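Side-chain contacts in rhusiopathiae surface protein B (Erysipelothrix rhusiopathiae, PDB 3V10), which probably binds collagen as a cell-wall-anchored surface adhesin, through the collagen binding region that forms this chain: residues F99-D104 and A312-E317; P164-K169 and S196-I201; Y285-E288 and L292-D295. All coordinates share one frame; numbering follows the deposited sequence.

Contacts 1 and 2 are buried and apolar, whereas contact 3 lies at the surface. Contact 1 belongs to the Ig-like domain holding the chain's first strands; its centre is about 51 Å from that of contact 2 and about 57 Å from that of contact 3, across the chain's centre. Contacts 2 and 3 sit about 9 Å apart, centre to centre, and share a sheet, in which strands 198-204 and 276-286 are neighbours. Chemistry follows place: side chains alone bridge separated strands in contact 1 and facing sheets in contact 2, while contact 3 joins hairpin arms by a backbone hydrogen bond and a CH-pi contact. Ser196 OG and Lys286 N, 2.9 Å apart, link the latter two.

Contact 1 of 3, residues F99-D104 and A312-E317; sequences FEFMED and ATIGGE
Phe99 and Ile314 meet in a small, wholly apolar contact inside the Ig-like domain, between two separated strands of its curled sheet. The separation rules out direct strand pairing: the CA atoms of Phe99 and Ala312 are 10.4 Å apart, those of Phe101 and Ile314 10.3 Å, and no hydrogen bond crosses. Side chains must therefore bridge the gap, and two phenylalanines and one isoleucine do so. The extended branch of Ile314 is the probe. Its CG1 stands beside the backbone N, and with chi2 at -173° the chain runs on straight, which extends CD1 away from the backbone, to the Phe99 edge. There CD1 meets CZ of Phe99 at 3.8 Å, near the ring plane; the two side chains approach from opposite directions. The same methyl lies obliquely to the Phe101 ring, with Phe101 CE1 4.4 Å from Ile314 CD1. The two rings are turned against each other within their own strand: CE1 of Phe99 sits 3.5 Å above the plane of the Phe101 ring, over its centre, so that a rim of one addresses a face of the other. Together they present one apolar surface to the isoleucine. Strand 311-315, close to the C-terminal end, lies between strand 71-77, its parallel neighbour, and the antiparallel strand 112-123, consistent with the latch of the collagen hug model. Phe51 stacks on Phe99, Phe34 meets it edge-to-face, and Val75 of strand 71-77 and Leu87 of strand 85-93 pack on Ile314.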
ATOM      1  N   PHE A  99      -0.890  -8.890  20.143  1.00 10.04           N
ATOM      2  CA  PHE A  99       0.054  -9.991  20.007  1.00 10.07           C
ATOM      3  C   PHE A  99      -0.141 -10.909  21.202  1.00 10.07           C
ATOM      4  O   PHE A  99      -0.173 -10.441  22.338  1.00 10.57           O
ATOM      5  CB  PHE A  99       1.504  -9.498  19.975  1.00 10.73           C
ATOM      6  CG  PHE A  99       2.516 -10.617  19.978  1.00 11.92           C
ATOM      7  CD1 PHE A  99       2.883 -11.244  21.167  1.00 13.41           C
ATOM      8  CD2 PHE A  99       3.069 -11.073  18.787  1.00 16.13           C
ATOM      9  CE1 PHE A  99       3.780 -12.307  21.173  1.00 15.30           C
ATOM     10  CE2 PHE A  99       3.975 -12.142  18.779  1.00 17.22           C
ATOM     11  CZ  PHE A  99       4.329 -12.759  19.976  1.00 17.40           C
ATOM     12  N   GLU A 100      -0.279 -12.206  20.944  1.00 10.07           N
ATOM     13  CA  GLU A 100      -0.459 -13.187  22.010  1.00 12.41           C
ATOM     14  C   GLU A 100       0.474 -14.378  21.813  1.00 13.88           C
ATOM     15  O   GLU A 100       0.637 -14.874  20.699  1.00 12.85           O
ATOM     16  CB  GLU A 100      -1.916 -13.672  22.054  1.00 15.95           C
ATOM     17  CG  GLU A 100      -2.172 -14.788  23.062  1.00 20.58           C
ATOM     18  CD  GLU A 100      -3.612 -15.278  23.046  1.00 25.57           C
ATOM     19  OE1 GLU A 100      -4.130 -15.558  21.945  1.00 27.56           O
ATOM     20  OE2 GLU A 100      -4.223 -15.393  24.131  1.00 26.29           O
ATOM     21  N   PHE A 101       1.098 -14.819  22.901  1.00 13.48           N
ATOM     22  CA  PHE A 101       1.997 -15.963  22.862  1.00 15.22           C
ATOM     23  C   PHE A 101       1.170 -17.245  22.829  1.00 15.32           C
ATOM     24  O   PHE A 101       0.189 -17.375  23.557  1.00 15.78           O
ATOM     25  CB  PHE A 101       2.899 -15.958  24.101  1.00 15.30           C
ATOM     26  CG  PHE A 101       3.982 -14.913  24.063  1.00 15.39           C
ATOM     27  CD1 PHE A 101       5.144 -15.128  23.332  1.00 15.51           C
ATOM     28  CD2 PHE A 101       3.838 -13.715  24.758  1.00 14.67           C
ATOM     29  CE1 PHE A 101       6.151 -14.169  23.291  1.00 14.60           C
ATOM     30  CE2 PHE A 101       4.842 -12.745  24.721  1.00 15.97           C
ATOM     31  CZ  PHE A 101       6.002 -12.975  23.986  1.00 14.73           C
ATOM     32  N   MET A 102       1.569 -18.191  21.986  1.00 16.84           N
ATOM     33  CA  MET A 102       0.857 -19.458  21.867  1.00 18.16           C
ATOM     34  C   MET A 102       1.497 -20.537  22.737  1.00 18.60           C
ATOM     35  O   MET A 102       2.571 -20.337  23.303  1.00 18.69           O
ATOM     36  CB  MET A 102       0.819 -19.911  20.401  1.00 18.46           C
ATOM     37  CG  MET A 102      -0.030 -19.024  19.487  1.00 17.90           C
ATOM     38  SD  MET A 102      -1.819 -19.069  19.843  1.00 19.94           S
ATOM     39  CE  MET A 102      -2.013 -17.626  20.838  1.00 18.89           C
ATOM     40  N   GLU A 103       0.821 -21.679  22.830  1.00 19.08           N
ATOM     41  CA  GLU A 103       1.265 -22.822  23.628  1.00 20.85           C
ATOM     42  C   GLU A 103       2.754 -23.168  23.563  1.00 20.51           C
ATOM     43  O   GLU A 103       3.411 -23.311  24.596  1.00 21.72           O
ATOM     44  CB  GLU A 103       0.460 -24.062  23.224  1.00 21.89           C
ATOM     45  CG  GLU A 103       0.799 -25.330  23.996  1.00 25.36           C
ATOM     46  CD  GLU A 103       0.426 -25.236  25.460  1.00 28.10           C
ATOM     47  OE1 GLU A 103      -0.602 -24.595  25.772  1.00 29.18           O
ATOM     48  OE2 GLU A 103       1.149 -25.816  26.296  1.00 30.47           O
ATOM     49  N   ASP A 104       3.287 -23.303  22.356  1.00 19.67           N
ATOM     50  CA  ASP A 104       4.681 -23.684  22.200  1.00 20.56           C
ATOM     51  C   ASP A 104       5.750 -22.704  22.656  1.00 21.70           C
ATOM     52  O   ASP A 104       6.938 -22.962  22.471  1.00 21.57           O
ATOM     53  CB  ASP A 104       4.944 -24.097  20.758  1.00 21.66           C
ATOM     54  CG  ASP A 104       4.284 -25.419  20.410  1.00 23.52           C
ATOM     55  OD1 ASP A 104       4.670 -26.448  21.003  1.00 25.58           O
ATOM     56  OD2 ASP A 104       3.377 -25.427  19.550  1.00 24.56           O
ATOM     57  N   ALA A 312       6.516 -11.067  10.992  1.00 16.30           N
ATOM     58  CA  ALA A 312       6.986 -11.190  12.365  1.00 16.96           C
ATOM     59  C   ALA A 312       7.691 -12.522  12.526  1.00 19.01           C
ATOM     60  O   ALA A 312       7.388 -13.482  11.817  1.00 20.59           O
ATOM     61  CB  ALA A 312       5.807 -11.100  13.333  1.00 16.90           C
ATOM     62  N   THR A 313       8.634 -12.575  13.459  1.00 19.81           N
ATOM     63  CA  THR A 313       9.391 -13.790  13.711  1.00 22.41           C
ATOM     64  C   THR A 313       9.825 -13.834  15.167  1.00 22.93           C
ATOM     65  O   THR A 313       9.954 -12.793  15.809  1.00 22.19           O
ATOM     66  CB  THR A 313      10.645 -13.853  12.827  1.00 23.96           C
ATOM     67  OG1 THR A 313      11.502 -14.906  13.283  1.00 27.54           O
ATOM     68  CG2 THR A 313      11.390 -12.537  12.873  1.00 26.09           C
ATOM     69  N   ILE A 314      10.037 -15.041  15.682  1.00 23.51           N
ATOM     70  CA  ILE A 314      10.457 -15.222  17.065  1.00 21.33           C
ATOM     71  C   ILE A 314      11.602 -16.205  17.098  1.00 23.58           C
ATOM     72  O   ILE A 314      11.663 -17.099  16.250  1.00 22.00           O
ATOM     73  CB  ILE A 314       9.320 -15.768  17.925  1.00 22.48           C
ATOM     74  CG1 ILE A 314       8.227 -14.702  18.106  1.00 20.54           C
ATOM     75  CG2 ILE A 314       9.872 -16.249  19.285  1.00 20.39           C
ATOM     76  CD1 ILE A 314       7.154 -15.115  19.097  1.00 23.61           C
ATOM     77  N   GLY A 315      12.492 -16.057  18.078  1.00 22.93           N
ATOM     78  CA  GLY A 315      13.668 -16.913  18.154  1.00 23.80           C
ATOM     79  C   GLY A 315      14.017 -17.304  19.559  1.00 21.83           C
ATOM     80  O   GLY A 315      13.689 -16.606  20.502  1.00 27.78           O
ATOM     81  N   GLY A 316      14.699 -18.426  19.703  1.00 25.17           N
ATOM     82  CA  GLY A 316      14.988 -18.939  21.030  1.00 23.28           C
ATOM     83  C   GLY A 316      15.471 -20.372  20.963  1.00 21.48           C
ATOM     84  O   GLY A 316      15.421 -20.999  19.908  1.00 21.73           O
ATOM     85  N   GLU A 317      15.943 -20.893  22.089  1.00 22.73           N
ATOM     86  CA  GLU A 317      16.383 -22.278  22.136  1.00 21.44           C
ATOM     87  C   GLU A 317      15.553 -23.085  23.126  1.00 21.97           C
ATOM     88  O   GLU A 317      15.021 -22.529  24.069  1.00 22.45           O
ATOM     89  CB  GLU A 317      17.871 -22.353  22.501  1.00 21.84           C
TER

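Contact 2 of 3, residues P164-K169 and S196-I201; sequences PIFYWK and SDVKVI
Tyr167 holds its ring opposite its backbone N (chi1 172°), and Val200 puts CG1 in the equivalent place (173°). Both residues direct CB toward the other segment, and their side chains come from opposite directions. Phe166 also directs its CB toward the other segment, its ring edge reaching Val198. Two consecutive residues can both face the other segment because the backbone of Phe166 is helix-like while that of Tyr167 is extended, just where strand 167-173 begins. The spacing is that of layers in a sandwich: Tyr167 and Val200 have their CA atoms 9.5 Å apart. Strand 167-173 is the outermost strand of a five-stranded antiparallel sheet, strand 198-204 belongs to the sheet that faces it, and the contact lies between the layers of the collagen binding domain's Ig-like fold. Val200 CG1 touches the far end of the tyrosine, 3.6 Å from Tyr167 OH and 4.1 Å from Tyr167 CZ, and lies obliquely to the ring. The phenylalanine is approached differently: Val198 CG2 comes to its edge, near the ring plane, 4.2 Å from Phe166 CZ. Beside this apolar seam, Ser196 OG donates to Asp197 O over 2.9 Å, the donor tilted from the carbonyl plane. Val200 offers the Tyr167 hydroxyl only a methyl group, but this buried hydroxyl is satisfied by a hydrogen bond with Ser281 OG on strand 276-286. The chemistry thus implies a seam held by dispersion, with a single phenol oxygen anchored across to the opposite sheet.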
ATOM      1  N   PRO A 164      -3.691  18.975 -16.645  1.00 24.83           N
ATOM      2  CA  PRO A 164      -3.172  19.247 -17.988  1.00 24.16           C
ATOM      3  C   PRO A 164      -2.233  18.134 -18.475  1.00 23.12           C
ATOM      4  O   PRO A 164      -1.851  18.098 -19.648  1.00 23.93           O
ATOM      5  CB  PRO A 164      -2.451  20.572 -17.799  1.00 24.55           C
ATOM      6  CG  PRO A 164      -1.840  20.391 -16.444  1.00 23.65           C
ATOM      7  CD  PRO A 164      -2.975  19.787 -15.641  1.00 24.89           C
ATOM      8  N   ILE A 165      -1.868  17.229 -17.567  1.00 21.60           N
ATOM      9  CA  ILE A 165      -0.977  16.117 -17.902  1.00 19.79           C
ATOM     10  C   ILE A 165      -1.722  15.090 -18.743  1.00 17.63           C
ATOM     11  O   ILE A 165      -2.705  14.500 -18.296  1.00 18.36           O
ATOM     12  CB  ILE A 165      -0.434  15.428 -16.629  1.00 18.55           C
ATOM     13  CG1 ILE A 165       0.301  16.452 -15.761  1.00 19.86           C
ATOM     14  CG2 ILE A 165       0.510  14.285 -17.005  1.00 18.60           C
ATOM     15  CD1 ILE A 165       1.413  17.185 -16.486  1.00 20.21           C
ATOM     16  N   PHE A 166      -1.236  14.863 -19.958  1.00 16.09           N
ATOM     17  CA  PHE A 166      -1.887  13.927 -20.857  1.00 13.56           C
ATOM     18  C   PHE A 166      -1.942  12.489 -20.372  1.00 12.75           C
ATOM     19  O   PHE A 166      -2.950  11.816 -20.561  1.00 12.98           O
ATOM     20  CB  PHE A 166      -1.230  13.961 -22.235  1.00 14.78           C
ATOM     21  CG  PHE A 166      -1.932  13.110 -23.248  1.00 11.10           C
ATOM     22  CD1 PHE A 166      -1.609  11.765 -23.395  1.00 13.18           C
ATOM     23  CD2 PHE A 166      -2.941  13.647 -24.040  1.00 13.70           C
ATOM     24  CE1 PHE A 166      -2.284  10.970 -24.317  1.00 14.53           C
ATOM     25  CE2 PHE A 166      -3.622  12.861 -24.964  1.00 13.40           C
ATOM     26  CZ  PHE A 166      -3.293  11.517 -25.103  1.00 14.77           C
ATOM     27  N   TYR A 167      -0.866  12.008 -19.763  1.00 10.59           N
ATOM     28  CA  TYR A 167      -0.854  10.627 -19.288  1.00  8.84           C
ATOM     29  C   TYR A 167       0.006  10.396 -18.063  1.00  9.40           C
ATOM     30  O   TYR A 167       1.132  10.882 -17.974  1.00  8.97           O
ATOM     31  CB  TYR A 167      -0.368   9.686 -20.401  1.00  9.73           C
ATOM     32  CG  TYR A 167      -0.128   8.251 -19.938  1.00  6.84           C
ATOM     33  CD1 TYR A 167      -1.191   7.434 -19.579  1.00  8.57           C
ATOM     34  CD2 TYR A 167       1.166   7.740 -19.822  1.00  7.80           C
ATOM     35  CE1 TYR A 167      -0.980   6.136 -19.109  1.00  9.76           C
ATOM     36  CE2 TYR A 167       1.397   6.446 -19.352  1.00  8.06           C
ATOM     37  CZ  TYR A 167       0.311   5.649 -18.996  1.00  9.42           C
ATOM     38  OH  TYR A 167       0.502   4.375 -18.523  1.00  7.31           O
ATOM     39  N   TRP A 168      -0.537   9.649 -17.110  1.00  8.95           N
ATOM     40  CA  TRP A 168       0.219   9.284 -15.924  1.00  9.24           C
ATOM     41  C   TRP A 168      -0.445   8.062 -15.314  1.00  7.77           C
ATOM     42  O   TRP A 168      -1.635   7.821 -15.512  1.00  9.69           O
ATOM     43  CB  TRP A 168       0.297  10.443 -14.920  1.00 11.42           C
ATOM     44  CG  TRP A 168      -0.909  10.628 -14.071  1.00 12.52           C
ATOM     45  CD1 TRP A 168      -1.169  10.028 -12.870  1.00 14.97           C
ATOM     46  CD2 TRP A 168      -2.017  11.486 -14.342  1.00 13.65           C
ATOM     47  NE1 TRP A 168      -2.376  10.467 -12.374  1.00 15.19           N
ATOM     48  CE2 TRP A 168      -2.917  11.362 -13.260  1.00 14.87           C
ATOM     49  CE3 TRP A 168      -2.339  12.352 -15.395  1.00 15.34           C
ATOM     50  CZ2 TRP A 168      -4.121  12.073 -13.201  1.00 16.57           C
ATOM     51  CZ3 TRP A 168      -3.540  13.062 -15.335  1.00 15.76           C
ATOM     52  CH2 TRP A 168      -4.413  12.915 -14.245  1.00 16.41           C
ATOM     53  N   LYS A 169       0.346   7.277 -14.599  1.00  8.63           N
ATOM     54  CA  LYS A 169      -0.152   6.070 -13.971  1.00  9.18           C
ATOM     55  C   LYS A 169       0.098   6.120 -12.467  1.00  8.48           C
ATOM     56  O   LYS A 169       1.064   6.722 -12.009  1.00  8.95           O
ATOM     57  CB  LYS A 169       0.552   4.857 -14.579  1.00 14.20           C
ATOM     58  CG  LYS A 169       2.042   4.845 -14.351  1.00 20.11           C
ATOM     59  CD  LYS A 169       2.394   3.885 -13.244  1.00 23.93           C
ATOM     60  CE  LYS A 169       2.321   2.450 -13.727  1.00 26.51           C
ATOM     61  NZ  LYS A 169       0.994   2.099 -14.294  1.00 25.94           N
ATOM     62  N   SER A 196      -3.383  11.426 -33.809  1.00 16.08           N
ATOM     63  CA  SER A 196      -3.065  10.061 -34.221  1.00 14.30           C
ATOM     64  C   SER A 196      -3.642   9.109 -33.186  1.00 15.66           C
ATOM     65  O   SER A 196      -4.189   9.548 -32.178  1.00 15.77           O
ATOM     66  CB  SER A 196      -1.547   9.848 -34.308  1.00 15.36           C
ATOM     67  OG  SER A 196      -0.981   9.608 -33.027  1.00 14.99           O
ATOM     68  N   ASP A 197      -3.528   7.809 -33.437  1.00 15.41           N
ATOM     69  CA  ASP A 197      -4.023   6.830 -32.479  1.00 14.87           C
ATOM     70  C   ASP A 197      -3.135   6.943 -31.240  1.00 14.49           C
ATOM     71  O   ASP A 197      -2.022   7.475 -31.309  1.00 13.82           O
ATOM     72  CB  ASP A 197      -3.929   5.403 -33.034  1.00 16.61           C
ATOM     73  CG  ASP A 197      -4.694   5.212 -34.338  1.00 22.45           C
ATOM     74  OD1 ASP A 197      -5.725   5.885 -34.559  1.00 21.87           O
ATOM     75  OD2 ASP A 197      -4.267   4.355 -35.139  1.00 25.04           O
ATOM     76  N   VAL A 198      -3.627   6.452 -30.110  1.00 11.42           N
ATOM     77  CA  VAL A 198      -2.864   6.495 -28.867  1.00 11.75           C
ATOM     78  C   VAL A 198      -2.545   5.063 -28.453  1.00 10.96           C
ATOM     79  O   VAL A 198      -3.419   4.197 -28.490  1.00 11.85           O
ATOM     80  CB  VAL A 198      -3.669   7.186 -27.749  1.00 10.28           C
ATOM     81  CG1 VAL A 198      -2.892   7.151 -26.443  1.00 11.57           C
ATOM     82  CG2 VAL A 198      -3.967   8.636 -28.148  1.00 11.24           C
ATOM     83  N   LYS A 199      -1.295   4.803 -28.082  1.00  9.63           N
ATOM     84  CA  LYS A 199      -0.920   3.453 -27.670  1.00  9.84           C
ATOM     85  C   LYS A 199      -0.112   3.459 -26.385  1.00  8.25           C
ATOM     86  O   LYS A 199       0.843   4.215 -26.248  1.00  8.44           O
ATOM     87  CB  LYS A 199      -0.113   2.753 -28.771  1.00  7.48           C
ATOM     88  CG  LYS A 199       0.267   1.310 -28.431  1.00  9.70           C
ATOM     89  CD  LYS A 199       0.918   0.600 -29.616  1.00 12.02           C
ATOM     90  CE  LYS A 199       1.191  -0.863 -29.295  1.00 13.41           C
ATOM     91  NZ  LYS A 199       1.894  -1.548 -30.420  1.00 15.72           N
ATOM     92  N   VAL A 200      -0.511   2.614 -25.442  1.00  9.90           N
ATOM     93  CA  VAL A 200       0.196   2.504 -24.171  1.00  8.71           C
ATOM     94  C   VAL A 200       0.605   1.053 -23.994  1.00  8.66           C
ATOM     95  O   VAL A 200      -0.208   0.155 -24.172  1.00  9.10           O
ATOM     96  CB  VAL A 200      -0.697   2.889 -22.968  1.00  7.14           C
ATOM     97  CG1 VAL A 200       0.050   2.595 -21.648  1.00 10.51           C
ATOM     98  CG2 VAL A 200      -1.072   4.356 -23.048  1.00  7.85           C
ATOM     99  N   ILE A 201       1.874   0.823 -23.682  1.00  7.42           N
ATOM    100  CA  ILE A 201       2.339  -0.534 -23.437  1.00  6.90           C
ATOM    101  C   ILE A 201       2.760  -0.544 -21.974  1.00  5.30           C
ATOM    102  O   ILE A 201       3.720   0.119 -21.578  1.00  5.11           O
ATOM    103  CB  ILE A 201       3.527  -0.926 -24.341  1.00  8.35           C
ATOM    104  CG1 ILE A 201       3.098  -0.885 -25.813  1.00  9.87           C
ATOM    105  CG2 ILE A 201       3.994  -2.340 -23.991  1.00  8.20           C
ATOM    106  CD1 ILE A 201       4.186  -1.297 -26.784  1.00 11.09           C
TER

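Contact 3 of 3, residues Y285-E288 and L292-D295; sequences YKDE and LVTD
Tyr285 makes the main contact, with both its backbone and its ring, to Val293. Its O accepts a hydrogen bond from Val293 N at 2.8 Å, nearly straight (174° at the hydrogen). Alongside, Leu292 CA makes a CA-H...O contact of 3.6 Å with the same Tyr285 O. The ring, placed by a chi1 of 60° that sets CG between the backbone N and the carbonyl carbon, turns one face to the valine: Val293 CB is 3.9 Å from the ring centroid and 22° off its normal, a CH-pi contact. Val293 CG2 adds a 3.7 Å approach to Tyr285 CZ. On the ring's opposite face stacks Phe166. The next residue, Lys286, pairs with Leu292 in the antiparallel non-hydrogen-bonded manner, their CA atoms 4.2 Å apart. These strands, 276-286 and the very short 292-293, form a beta hairpin at the surface of the collagen binding domain. On the face opposite the tyrosine, Lys286 CG and Leu292 CD1 touch at 4.0 Å, the aliphatic start of the lysine meeting a solvent-exposed leucine. Asp287 then enters the turn. Its OD2 comes within 4.0 Å of Val293 CG2, the two side chains crossing at about a right angle, while its OD1 accepts a hydrogen bond from Asn291 N and a weak one from Ser289 N, tying the carboxylate to the backbone of the connecting loop.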
ATOM      1  N   TYR A 285       1.888   8.895 -29.204  1.00 10.27           N
ATOM      2  CA  TYR A 285       0.763   9.525 -29.884  1.00  9.94           C
ATOM      3  C   TYR A 285       1.241  10.862 -30.430  1.00 10.19           C
ATOM      4  O   TYR A 285       2.339  11.302 -30.119  1.00 10.48           O
ATOM      5  CB  TYR A 285      -0.388   9.780 -28.907  1.00 10.78           C
ATOM      6  CG  TYR A 285      -0.030  10.693 -27.751  1.00  9.75           C
ATOM      7  CD1 TYR A 285       0.746  10.232 -26.689  1.00 12.57           C
ATOM      8  CD2 TYR A 285      -0.438  12.028 -27.738  1.00 11.18           C
ATOM      9  CE1 TYR A 285       1.111  11.075 -25.637  1.00 12.65           C
ATOM     10  CE2 TYR A 285      -0.077  12.880 -26.691  1.00 10.73           C
ATOM     11  CZ  TYR A 285       0.697  12.396 -25.647  1.00 12.60           C
ATOM     12  OH  TYR A 285       1.065  13.238 -24.617  1.00 13.82           O
ATOM     13  N   LYS A 286       0.423  11.490 -31.266  1.00 12.04           N
ATOM     14  CA  LYS A 286       0.737  12.816 -31.795  1.00 12.85           C
ATOM     15  C   LYS A 286      -0.193  13.738 -31.012  1.00 13.52           C
ATOM     16  O   LYS A 286      -1.395  13.482 -30.956  1.00 15.95           O
ATOM     17  CB  LYS A 286       0.414  12.903 -33.289  1.00 13.57           C
ATOM     18  CG  LYS A 286       1.483  12.329 -34.209  1.00 16.92           C
ATOM     19  CD  LYS A 286       1.033  12.401 -35.661  1.00 20.65           C
ATOM     20  CE  LYS A 286       2.057  11.784 -36.611  1.00 22.63           C
ATOM     21  NZ  LYS A 286       3.027  12.782 -37.145  1.00 25.47           N
ATOM     22  N   ASP A 287       0.343  14.785 -30.389  1.00 14.68           N
ATOM     23  CA  ASP A 287      -0.506  15.686 -29.618  1.00 14.68           C
ATOM     24  C   ASP A 287      -1.432  16.492 -30.521  1.00 15.47           C
ATOM     25  O   ASP A 287      -1.446  16.303 -31.736  1.00 13.71           O
ATOM     26  CB  ASP A 287       0.323  16.630 -28.731  1.00 16.46           C
ATOM     27  CG  ASP A 287       1.348  17.438 -29.510  1.00 17.70           C
ATOM     28  OD1 ASP A 287       1.089  17.772 -30.684  1.00 16.66           O
ATOM     29  OD2 ASP A 287       2.413  17.754 -28.931  1.00 18.84           O
ATOM     30  N   GLU A 288      -2.214  17.382 -29.921  1.00 14.98           N
ATOM     31  CA  GLU A 288      -3.159  18.195 -30.686  1.00 17.25           C
ATOM     32  C   GLU A 288      -2.477  19.106 -31.703  1.00 16.51           C
ATOM     33  O   GLU A 288      -3.114  19.558 -32.654  1.00 16.67           O
ATOM     34  CB  GLU A 288      -4.025  19.029 -29.740  1.00 18.09           C
ATOM     35  CG  GLU A 288      -3.239  19.762 -28.672  1.00 22.45           C
ATOM     36  CD  GLU A 288      -4.099  20.691 -27.840  1.00 24.11           C
ATOM     37  OE1 GLU A 288      -5.298  20.394 -27.665  1.00 24.05           O
ATOM     38  OE2 GLU A 288      -3.570  21.712 -27.348  1.00 28.50           O
ATOM     39  N   LEU A 292       4.740  14.322 -32.530  1.00 12.57           N
ATOM     40  CA  LEU A 292       4.895  13.007 -31.928  1.00 12.35           C
ATOM     41  C   LEU A 292       5.467  13.114 -30.523  1.00 13.78           C
ATOM     42  O   LEU A 292       6.515  13.734 -30.313  1.00 15.32           O
ATOM     43  CB  LEU A 292       5.816  12.146 -32.796  1.00 12.57           C
ATOM     44  CG  LEU A 292       5.842  10.643 -32.534  1.00 15.98           C
ATOM     45  CD1 LEU A 292       4.466  10.055 -32.812  1.00 15.20           C
ATOM     46  CD2 LEU A 292       6.891   9.994 -33.416  1.00 16.68           C
ATOM     47  N   VAL A 293       4.775  12.508 -29.562  1.00 12.65           N
ATOM     48  CA  VAL A 293       5.215  12.530 -28.175  1.00 10.67           C
ATOM     49  C   VAL A 293       5.857  11.184 -27.854  1.00  9.57           C
ATOM     50  O   VAL A 293       5.176  10.158 -27.784  1.00 11.14           O
ATOM     51  CB  VAL A 293       4.033  12.771 -27.225  1.00  8.98           C
ATOM     52  CG1 VAL A 293       4.512  12.773 -25.789  1.00 12.71           C
ATOM     53  CG2 VAL A 293       3.359  14.093 -27.566  1.00 10.94           C
ATOM     54  N   THR A 294       7.171  11.195 -27.657  1.00  9.74           N
ATOM     55  CA  THR A 294       7.912   9.969 -27.366  1.00  9.31           C
ATOM     56  C   THR A 294       8.803  10.123 -26.142  1.00  7.96           C
ATOM     57  O   THR A 294       9.548   9.211 -25.801  1.00  6.96           O
ATOM     58  CB  THR A 294       8.828   9.594 -28.551  1.00  9.78           C
ATOM     59  OG1 THR A 294       9.801  10.633 -28.752  1.00 10.55           O
ATOM     60  CG2 THR A 294       8.016   9.422 -29.823  1.00 10.66           C
ATOM     61  N   ASP A 295       8.692  11.265 -25.472  1.00  8.79           N
ATOM     62  CA  ASP A 295       9.539  11.579 -24.330  1.00  9.94           C
ATOM     63  C   ASP A 295       8.841  11.770 -22.992  1.00 10.97           C
ATOM     64  O   ASP A 295       9.378  12.432 -22.102  1.00 12.73           O
ATOM     65  CB  ASP A 295      10.336  12.846 -24.655  1.00 11.42           C
ATOM     66  CG  ASP A 295       9.451  14.078 -24.743  1.00 11.91           C
ATOM     67  OD1 ASP A 295       8.214  13.934 -24.894  1.00 11.69           O
ATOM     68  OD2 ASP A 295       9.989  15.201 -24.663  1.00 15.98           O
TER